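Side-chain contact in acyl-ACP thioesterase (Bacteroides thetaiotaomicron, PDB 2ESS), which probably hydrolyses fatty acyl-ACP thioesters, releasing fatty acids from their carrier protein, and binds calcium: residues 230-235 and 239-244. Residues are numbered along the deposited sequence; the frame is centred on the assembly and turned at random.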
loop_
_atom_site.group_PDB
_atom_site.type_symbol
_atom_site.label_atom_id
_atom_site.label_comp_id
_atom_site.label_asym_id
_atom_site.label_seq_id
_atom_site.Cartn_x
_atom_site.Cartn_y
_atom_site.Cartn_z
ATOM N N VAL A 230 -9.002 20.423 -6.091
ATOM C CA VAL A 230 -9.369 19.938 -4.789
ATOM C C VAL A 230 -8.462 20.616 -3.746
ATOM O O VAL A 230 -7.254 20.822 -3.958
ATOM C CB VAL A 230 -9.287 18.380 -4.703
ATOM C CG1 VAL A 230 -9.623 17.900 -3.284
ATOM C CG2 VAL A 230 -10.185 17.706 -5.767
ATOM N N GLU A 231 -9.079 21.003 -2.643
ATOM C CA GLU A 231 -8.377 21.521 -1.492
ATOM C C GLU A 231 -8.791 20.676 -0.300
ATOM O O GLU A 231 -9.960 20.372 -0.153
ATOM C CB GLU A 231 -8.759 22.992 -1.294
ATOM C CG GLU A 231 -7.930 23.757 -0.322
ATOM C CD GLU A 231 -8.185 25.281 -0.419
ATOM O OE1 GLU A 231 -9.248 25.733 0.061
ATOM O OE2 GLU A 231 -7.317 26.012 -0.971
ATOM N N VAL A 232 -7.806 20.239 0.492
ATOM C CA VAL A 232 -8.031 19.546 1.745
ATOM C C VAL A 232 -7.666 20.503 2.888
ATOM O O VAL A 232 -6.592 21.108 2.882
ATOM C CB VAL A 232 -7.202 18.240 1.885
ATOM C CG1 VAL A 232 -7.642 17.457 3.134
ATOM C CG2 VAL A 232 -7.341 17.345 0.640
ATOM N N LYS A 233 -8.571 20.654 3.847
ATOM C CA LYS A 233 -8.334 21.482 5.032
ATOM C C LYS A 233 -8.428 20.650 6.307
ATOM O O LYS A 233 -9.201 19.686 6.382
ATOM C CB LYS A 233 -9.351 22.613 5.140
ATOM C CG LYS A 233 -9.285 23.621 4.055
ATOM C CD LYS A 233 -10.301 24.715 4.289
ATOM C CE LYS A 233 -10.487 25.549 3.047
ATOM N NZ LYS A 233 -11.479 26.657 3.273
ATOM N N LYS A 234 -7.656 21.025 7.317
ATOM C CA LYS A 234 -7.790 20.387 8.619
ATOM C C LYS A 234 -8.497 21.298 9.615
ATOM O O LYS A 234 -8.349 22.532 9.602
ATOM C CB LYS A 234 -6.436 19.907 9.168
ATOM C CG LYS A 234 -5.524 20.972 9.753
ATOM C CD LYS A 234 -4.184 20.361 10.195
ATOM C CE LYS A 234 -3.210 21.455 10.641
ATOM N NZ LYS A 234 -1.968 20.913 11.213
ATOM N N ASN A 235 -9.281 20.649 10.461
ATOM C CA ASN A 235 -10.039 21.275 11.508
ATOM C C ASN A 235 -10.697 22.577 11.042
ATOM O O ASN A 235 -10.658 23.602 11.705
ATOM C CB ASN A 235 -9.143 21.397 12.752
ATOM C CG ASN A 235 -8.614 19.997 13.232
ATOM O OD1 ASN A 235 -9.343 18.980 13.190
ATOM N ND2 ASN A 235 -7.358 19.953 13.666
ATOM N N VAL A 239 -5.449 24.965 5.249
ATOM C CA VAL A 239 -5.183 24.124 4.091
ATOM C C VAL A 239 -3.980 23.228 4.331
ATOM O O VAL A 239 -2.903 23.709 4.700
ATOM C CB VAL A 239 -4.990 24.936 2.813
ATOM C CG1 VAL A 239 -4.574 24.038 1.665
ATOM C CG2 VAL A 239 -6.288 25.685 2.465
ATOM N N VAL A 240 -4.160 21.923 4.125
ATOM C CA VAL A 240 -3.033 20.989 4.208
ATOM C C VAL A 240 -2.513 20.521 2.846
ATOM O O VAL A 240 -1.317 20.254 2.704
ATOM C CB VAL A 240 -3.317 19.776 5.144
ATOM C CG1 VAL A 240 -3.533 20.316 6.581
ATOM C CG2 VAL A 240 -4.514 18.932 4.650
ATOM N N CYS A 241 -3.389 20.388 1.860
ATOM C CA CYS A 241 -2.909 20.137 0.502
ATOM C C CYS A 241 -3.924 20.570 -0.518
ATOM O O CYS A 241 -5.075 20.809 -0.185
ATOM C CB CYS A 241 -2.500 18.693 0.310
ATOM S SG CYS A 241 -3.755 17.504 0.528
ATOM N N ARG A 242 -3.465 20.680 -1.763
ATOM C CA ARG A 242 -4.292 20.952 -2.919
ATOM C C ARG A 242 -3.890 19.956 -3.991
ATOM O O ARG A 242 -2.753 19.407 -3.968
ATOM C CB ARG A 242 -4.127 22.404 -3.416
ATOM C CG ARG A 242 -4.727 23.415 -2.464
ATOM C CD ARG A 242 -4.662 24.868 -2.951
ATOM N NE ARG A 242 -3.368 25.361 -2.593
ATOM C CZ ARG A 242 -3.099 26.160 -1.573
ATOM N NH1 ARG A 242 -4.043 26.661 -0.782
ATOM N NH2 ARG A 242 -1.838 26.466 -1.374
ATOM N N SER A 243 -4.826 19.732 -4.915
ATOM C CA SER A 243 -4.677 18.756 -5.961
ATOM C C SER A 243 -5.407 19.194 -7.209
ATOM O O SER A 243 -6.394 19.938 -7.160
ATOM C CB SER A 243 -5.184 17.388 -5.475
ATOM O OG SER A 243 -5.115 16.400 -6.487
ATOM N N LYS A 244 -4.870 18.754 -8.338
ATOM C CA LYS A 244 -5.513 18.906 -9.614
ATOM C C LYS A 244 -5.581 17.524 -10.276
ATOM O O LYS A 244 -4.607 16.766 -10.289
ATOM C CB LYS A 244 -4.754 19.909 -10.448
ATOM C CG LYS A 244 -5.407 20.282 -11.746
ATOM C CD LYS A 244 -4.512 21.205 -12.569
ATOM C CE LYS A 244 -4.278 22.523 -11.873
ATOM N NZ LYS A 244 -3.759 23.553 -12.800
#
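The carboxylate of E231 meets the guanidinium of R242 at its edge: OE2 lies in the guanidinium plane and takes a weak but nearly straight bond (171°) from NH1 at 3.3 Å. Over one face of the same carboxylate lies the methyl CG2 of V239, 3.5 Å from E231 CD, the two side chains crossing at about a right angle. With the carboxylate and guanidinium planes 62° apart, the salt bridge is a single N-H contact and not a flat, two-bond pairing. E231 and R242 run the same way from a non-hydrogen-bonded pair of an antiparallel hairpin, and R242 bends at chi3 (-84°) to bring NH1 round to OE2. An alanine in place of E231 would probably leave the R242 guanidinium without this carboxylate partner and open a gap over V239 CG2.

The hairpin also illustrates how a classic beta bulge shifts register by one residue. V240 and C241 both face V232, whose carbonyl O accepts a 2.9 Å bond from V240 N and a weak, longer one from C241 N. V232 meets both side chains: its CG1 packs on V240 CG2, and its CG2 lies 3.6 Å from C241 SG. Beyond the bulge, K234 runs its extended chain across V240, with CD 3.7 Å from CG1, while its NZ is hydrogen-bonded to the backbone O of E209.

Strands 227-234 and 238-247 lie next to each other in the antiparallel sheet of the C-terminal hotdog domain, between strands 215-224 and 199-206. Helix 178-186 packs on the face bearing V232, C241 and S243, through Y181 and I185.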